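Local coordinates for xyloglucanase (Paenibacillus pabuli, PDB 2JEP), which hydrolyses the beta-1,4-glucan backbone of xyloglucan, a plant cell-wall polysaccharide, as an endo-acting glycoside hydrolase of family 5, at residues G325-T330 against H369-F374; Y202-V207 against L242-Y247. All blocks are in the same frame, centred on the assembly; numbering follows the deposited sequence.

Interaction 1: residues G325-T330 against H369-F374; sequences GSIDKT and HGFALF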
loop_
_atom_site.group_PDB
_atom_site.type_symbol
_atom_site.label_atom_id
_atom_site.label_comp_id
_atom_site.label_asym_id
_atom_site.label_seq_id
_atom_site.Cartn_x
_atom_site.Cartn_y
_atom_site.Cartn_z
ATOM N N GLY A 325 6.064 -8.602 -2.926
ATOM C CA GLY A 325 7.325 -8.723 -3.632
ATOM C C GLY A 325 8.326 -9.544 -2.854
ATOM O O GLY A 325 8.071 -9.966 -1.708
ATOM N N SER A 326 9.497 -9.743 -3.463
ATOM C CA SER A 326 10.570 -10.507 -2.852
ATOM C C SER A 326 11.922 -9.855 -3.095
ATOM O O SER A 326 12.171 -9.291 -4.175
ATOM C CB SER A 326 10.546 -11.961 -3.316
ATOM O OG SER A 326 10.691 -12.078 -4.715
ATOM N N ILE A 327 12.779 -9.931 -2.089
ATOM C CA ILE A 327 14.063 -9.260 -2.166
ATOM C C ILE A 327 15.097 -10.024 -2.994
ATOM O O ILE A 327 15.091 -11.267 -3.071
ATOM C CB ILE A 327 14.651 -8.969 -0.764
ATOM C CG1 ILE A 327 14.963 -10.252 0.047
ATOM C CG2 ILE A 327 13.730 -8.008 -0.026
ATOM C CD1 ILE A 327 15.679 -9.988 1.312
ATOM N N ASP A 328 16.034 -9.267 -3.569
ATOM C CA ASP A 328 17.064 -9.814 -4.451
ATOM C C ASP A 328 18.100 -10.596 -3.671
ATOM O O ASP A 328 18.889 -10.021 -2.920
ATOM C CB ASP A 328 17.706 -8.666 -5.219
ATOM C CG ASP A 328 18.722 -9.102 -6.266
ATOM O OD1 ASP A 328 19.248 -10.227 -6.160
ATOM O OD2 ASP A 328 18.980 -8.262 -7.172
ATOM N N LYS A 329 18.084 -11.916 -3.872
ATOM C CA LYS A 329 19.024 -12.844 -3.218
ATOM C C LYS A 329 19.959 -13.494 -4.231
ATOM O O LYS A 329 20.509 -14.558 -3.953
ATOM C CB LYS A 329 18.276 -13.891 -2.367
ATOM C CG LYS A 329 17.521 -13.275 -1.218
ATOM C CD LYS A 329 16.912 -14.315 -0.319
ATOM C CE LYS A 329 16.092 -13.709 0.786
ATOM N NZ LYS A 329 15.790 -14.717 1.867
ATOM N N THR A 330 20.161 -12.847 -5.388
ATOM C CA THR A 330 21.085 -13.396 -6.379
ATOM C C THR A 330 22.539 -13.447 -5.898
ATOM O O THR A 330 23.319 -14.226 -6.457
ATOM C CB THR A 330 21.040 -12.602 -7.700
ATOM O OG1 THR A 330 21.374 -11.227 -7.467
ATOM C CG2 THR A 330 19.686 -12.728 -8.377
ATOM N N HIS A 369 19.390 -7.522 -1.519
ATOM C CA HIS A 369 18.169 -7.356 -0.756
ATOM C C HIS A 369 17.233 -6.303 -1.346
ATOM O O HIS A 369 16.285 -5.873 -0.683
ATOM C CB HIS A 369 18.412 -7.077 0.734
ATOM C CG HIS A 369 19.398 -7.987 1.390
ATOM N ND1 HIS A 369 20.345 -7.523 2.268
ATOM C CD2 HIS A 369 19.581 -9.328 1.311
ATOM C CE1 HIS A 369 21.088 -8.538 2.688
ATOM N NE2 HIS A 369 20.641 -9.649 2.126
ATOM N N GLY A 370 17.475 -5.899 -2.589
ATOM C CA GLY A 370 16.650 -4.886 -3.231
ATOM C C GLY A 370 15.336 -5.419 -3.757
ATOM O O GLY A 370 15.148 -6.621 -3.979
ATOM N N PHE A 371 14.410 -4.488 -3.976
ATOM C CA PHE A 371 13.122 -4.791 -4.597
ATOM C C PHE A 371 12.930 -4.133 -5.979
ATOM O O PHE A 371 11.902 -4.331 -6.612
ATOM C CB PHE A 371 11.962 -4.294 -3.733
ATOM C CG PHE A 371 11.668 -5.083 -2.496
ATOM C CD1 PHE A 371 10.819 -6.177 -2.550
ATOM C CD2 PHE A 371 12.100 -4.642 -1.264
ATOM C CE1 PHE A 371 10.450 -6.836 -1.390
ATOM C CE2 PHE A 371 11.725 -5.298 -0.092
ATOM C CZ PHE A 371 10.890 -6.391 -0.171
ATOM N N ALA A 372 13.864 -3.311 -6.432
ATOM C CA ALA A 372 13.609 -2.514 -7.608
ATOM C C ALA A 372 13.467 -3.322 -8.898
ATOM O O ALA A 372 14.184 -4.304 -9.117
ATOM C CB ALA A 372 14.740 -1.526 -7.769
ATOM N N LEU A 373 12.579 -2.838 -9.777
ATOM C CA LEU A 373 12.469 -3.328 -11.131
ATOM C C LEU A 373 13.012 -2.346 -12.165
ATOM O O LEU A 373 13.136 -2.707 -13.346
ATOM C CB LEU A 373 11.015 -3.644 -11.504
ATOM C CG LEU A 373 10.216 -4.464 -10.492
ATOM C CD1 LEU A 373 8.769 -4.638 -10.985
ATOM C CD2 LEU A 373 10.892 -5.814 -10.180
ATOM N N PHE A 374 13.285 -1.119 -11.722
ATOM C CA PHE A 374 13.821 -0.028 -12.549
ATOM C C PHE A 374 15.002 0.605 -11.832
ATOM O O PHE A 374 15.045 0.619 -10.606
ATOM C CB PHE A 374 12.759 1.056 -12.758
ATOM C CG PHE A 374 11.492 0.547 -13.373
ATOM C CD1 PHE A 374 11.318 0.532 -14.759
ATOM C CD2 PHE A 374 10.447 0.120 -12.577
ATOM C CE1 PHE A 374 10.147 0.065 -15.319
ATOM C CE2 PHE A 374 9.269 -0.353 -13.135
ATOM C CZ PHE A 374 9.120 -0.388 -14.498
#
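Ile327 and Phe371 form the tight part of this loop-to-loop contact. The gamma-methyl CG2 of Ile327 lies over one face of the Phe371 ring, 3.6 Å from CG2 to the ring centroid, displaced toward the rim at CZ and CE2: a close CH-pi contact. With chi1 at 64°, Ile327 tucks CG1 between its own backbone N and carbonyl carbon, which leaves CG2 beside the N and directed at the ring. The edge of the same ring abuts the backbone of 325-330, with Phe371 CE1 3.7 Å from Gly325 C. Gly325 is buried, its extended backbone (phi 154°, psi 178°) lying against this ring edge.

Two backbone hydrogen bonds join the loops, Asp328 N to Gly370 O at 2.8 Å and His369 N to Asp328 O at 2.9 Å. Gly370 O also receives the CA-H of Ile327.

Packing is looser toward His369 and Asp328. The His369 imidazole runs alongside Ile327, with His369 CD2 4.0 Å from Ile327 CD1, and hydrogen-bonds through NE2 to Tyr332 OH. The partly exposed Asp328 turns its carboxylate away from the other loop; Asp328 OD1 accepts Thr330 N (2.9 Å), which makes an Asx turn, and takes Thr330 OG1 as a second donor on its syn lone pair. Phe371, also partly exposed, has an ethanediol about 3 Å from its side chain.

The loop leaving strand 319-324 is thus joined to the farther part of the loop after adjacent strand 357-362, at the C-terminal end of the (beta/alpha)8 barrel, the end that carries the substrate cleft in family 5 enzymes.

Interaction 2: residues Y202-V207 against L242-Y247; sequences YNQIFV and LPTDNY
Gln204 meets Thr244 through both ends of its carboxamide. Gln204 OE1 accepts Thr244 N at 2.9 Å, in its carbonyl plane and on a lone pair, although the N-H is bent at 143°. Gln204 NE2 donates to Thr244 O, also at 2.9 Å, along a nearly straight line (173°). The oxygen lies close to the amide plane of Gln204, but the nitrogen stands above the carbonyl plane of Thr244. One side-chain amide therefore pairs with the N-H and C=O of a single residue.

Beside this pair, Gln204 OE1 also rests 3.3 Å from Pro243 CA. One helical turn further on, Val207 divides its methyls between two neighbours: CG2 meets the pyrrolidine ring at Pro243 CG, 4.1 Å away, and CG1 presses on the Asp245 carboxylate, 3.1 Å from OD1.

The shape of the glutamine brings its amide to the loop. CG stands anti to the backbone N (chi1 -171°), and a bend at chi2 turns the chain across to Thr244. Asp208 OD1 adds a weak second acceptor for NE2. Asp245 OD2 is held by a salt bridge to Arg211, further along helix 193-211, and the Pro243 and Asp245 side chains also touch Ile259 at the start of strand 259-265. On the inner side of the helix, Asn203 bonds to Ser179 OG and Pro225 O, while Phe206 packs edge-to-face on Trp161.

The contact thus matches the polarity of a helix side chain to that of an extended loop backbone: the Gln204 amide engages both the N-H and the C=O of Thr244, and the salt bridge to Arg211 probably offsets the Asp245 charge, which lies against an apolar methyl of Val207.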
loop_
_atom_site.group_PDB
_atom_site.type_symbol
_atom_site.label_atom_id
_atom_site.label_comp_id
_atom_site.label_asym_id
_atom_site.label_seq_id
_atom_site.Cartn_x
_atom_site.Cartn_y
_atom_site.Cartn_z
ATOM N N TYR A 202 -9.764 5.241 13.800
ATOM C CA TYR A 202 -9.030 6.040 12.816
ATOM C C TYR A 202 -9.688 5.875 11.448
ATOM O O TYR A 202 -9.920 6.851 10.737
ATOM C CB TYR A 202 -7.538 5.670 12.739
ATOM C CG TYR A 202 -6.761 5.689 14.036
ATOM C CD1 TYR A 202 -7.162 6.438 15.131
ATOM C CD2 TYR A 202 -5.580 4.956 14.156
ATOM C CE1 TYR A 202 -6.462 6.404 16.308
ATOM C CE2 TYR A 202 -4.867 4.919 15.336
ATOM C CZ TYR A 202 -5.307 5.639 16.425
ATOM O OH TYR A 202 -4.601 5.568 17.592
ATOM N N ASN A 203 -9.982 4.637 11.055
ATOM C CA ASN A 203 -10.597 4.461 9.731
ATOM C C ASN A 203 -11.919 5.221 9.634
ATOM O O ASN A 203 -12.205 5.811 8.598
ATOM C CB ASN A 203 -10.827 2.982 9.396
ATOM C CG ASN A 203 -9.569 2.272 8.928
ATOM O OD1 ASN A 203 -8.674 2.895 8.370
ATOM N ND2 ASN A 203 -9.516 0.945 9.108
ATOM N N GLN A 204 -12.711 5.191 10.699
ATOM C CA GLN A 204 -14.018 5.892 10.684
ATOM C C GLN A 204 -13.850 7.403 10.596
ATOM O O GLN A 204 -14.550 8.085 9.852
ATOM C CB GLN A 204 -14.837 5.502 11.911
ATOM C CG GLN A 204 -16.273 6.016 11.827
ATOM C CD GLN A 204 -17.011 5.360 10.673
ATOM O OE1 GLN A 204 -17.279 4.150 10.706
ATOM N NE2 GLN A 204 -17.293 6.129 9.619
ATOM N N ILE A 205 -12.933 7.937 11.401
ATOM C CA ILE A 205 -12.612 9.376 11.356
ATOM C C ILE A 205 -12.146 9.794 9.969
ATOM O O ILE A 205 -12.575 10.837 9.428
ATOM C CB ILE A 205 -11.529 9.726 12.430
ATOM C CG1 ILE A 205 -12.121 9.585 13.837
ATOM C CG2 ILE A 205 -10.993 11.151 12.237
ATOM C CD1 ILE A 205 -11.058 9.426 14.937
ATOM N N PHE A 206 -11.252 8.996 9.395
ATOM C CA PHE A 206 -10.779 9.261 8.036
ATOM C C PHE A 206 -11.946 9.344 7.060
ATOM O O PHE A 206 -12.069 10.316 6.298
ATOM C CB PHE A 206 -9.763 8.171 7.641
ATOM C CG PHE A 206 -9.577 7.990 6.175
ATOM C CD1 PHE A 206 -8.813 8.875 5.433
ATOM C CD2 PHE A 206 -10.111 6.887 5.525
ATOM C CE1 PHE A 206 -8.594 8.636 4.067
ATOM C CE2 PHE A 206 -9.894 6.660 4.191
ATOM C CZ PHE A 206 -9.142 7.541 3.451
ATOM N N VAL A 207 -12.782 8.314 7.031
ATOM C CA VAL A 207 -13.867 8.279 6.055
ATOM C C VAL A 207 -14.763 9.514 6.205
ATOM O O VAL A 207 -15.007 10.236 5.242
ATOM C CB VAL A 207 -14.685 6.966 6.160
ATOM C CG1 VAL A 207 -15.984 7.061 5.344
ATOM C CG2 VAL A 207 -13.836 5.716 5.727
ATOM N N LEU A 242 -15.933 -2.814 9.596
ATOM C CA LEU A 242 -16.055 -1.990 8.402
ATOM C C LEU A 242 -16.620 -0.624 8.784
ATOM O O LEU A 242 -17.576 -0.533 9.546
ATOM C CB LEU A 242 -16.959 -2.671 7.368
ATOM C CG LEU A 242 -16.316 -3.896 6.713
ATOM C CD1 LEU A 242 -17.406 -4.804 6.147
ATOM C CD2 LEU A 242 -15.275 -3.499 5.657
ATOM N N PRO A 243 -16.035 0.460 8.260
ATOM C CA PRO A 243 -16.574 1.761 8.596
ATOM C C PRO A 243 -17.944 1.999 7.987
ATOM O O PRO A 243 -18.247 1.449 6.935
ATOM C CB PRO A 243 -15.563 2.728 7.985
ATOM C CG PRO A 243 -14.877 1.978 6.961
ATOM C CD PRO A 243 -14.882 0.558 7.352
ATOM N N THR A 244 -18.757 2.829 8.631
ATOM C CA THR A 244 -19.941 3.360 7.983
ATOM C C THR A 244 -19.489 4.488 7.048
ATOM O O THR A 244 -18.378 4.989 7.158
ATOM C CB THR A 244 -20.951 3.918 9.020
ATOM O OG1 THR A 244 -20.340 4.957 9.804
ATOM C CG2 THR A 244 -21.445 2.814 9.962
ATOM N N ASP A 245 -20.357 4.912 6.142
ATOM C CA ASP A 245 -19.994 5.973 5.203
ATOM C C ASP A 245 -21.205 6.864 4.948
ATOM O O ASP A 245 -21.592 7.125 3.815
ATOM C CB ASP A 245 -19.451 5.326 3.915
ATOM C CG ASP A 245 -18.644 6.288 3.042
ATOM O OD1 ASP A 245 -18.426 7.454 3.424
ATOM O OD2 ASP A 245 -18.217 5.844 1.961
ATOM N N ASN A 246 -21.777 7.353 6.044
ATOM C CA ASN A 246 -23.062 8.055 5.962
ATOM C C ASN A 246 -22.975 9.483 5.434
ATOM O O ASN A 246 -24.000 10.079 5.089
ATOM C CB ASN A 246 -23.759 8.034 7.315
ATOM C CG ASN A 246 -24.139 6.656 7.756
ATOM O OD1 ASN A 246 -23.911 6.281 8.938
ATOM N ND2 ASN A 246 -24.714 5.884 6.859
ATOM N N TYR A 247 -21.763 10.043 5.344
ATOM C CA TYR A 247 -21.568 11.378 4.771
ATOM C C TYR A 247 -21.224 11.367 3.286
ATOM O O TYR A 247 -20.952 12.427 2.704
ATOM C CB TYR A 247 -20.495 12.170 5.535
ATOM C CG TYR A 247 -20.864 12.390 6.976
ATOM C CD1 TYR A 247 -21.628 13.497 7.353
ATOM C CD2 TYR A 247 -20.498 11.478 7.965
ATOM C CE1 TYR A 247 -21.972 13.703 8.680
ATOM C CE2 TYR A 247 -20.851 11.662 9.296
ATOM C CZ TYR A 247 -21.591 12.782 9.641
ATOM O OH TYR A 247 -21.958 12.982 10.949
#

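How the interactions relate
Both interactions belong to the same eight-stranded barrel but lie on opposite sides of the chain's centre, with their own centres 36 Å apart and nearest atoms about 22 Å apart. They follow in series: interaction 2 closes before interaction 1 opens. Interaction 2 packs the outer helix 193-211 on the loop that leads into strand 259-265, at the surface. Interaction 1 joins loops that follow the C-terminal ends of the last two barrel strands, so it lies probably on the substrate-cleft side, as in other family 5 enzymes, whereas 202-207 with 242-247 is peripheral packing. A calcium ion is about 7 Å from the side chain of Phe371.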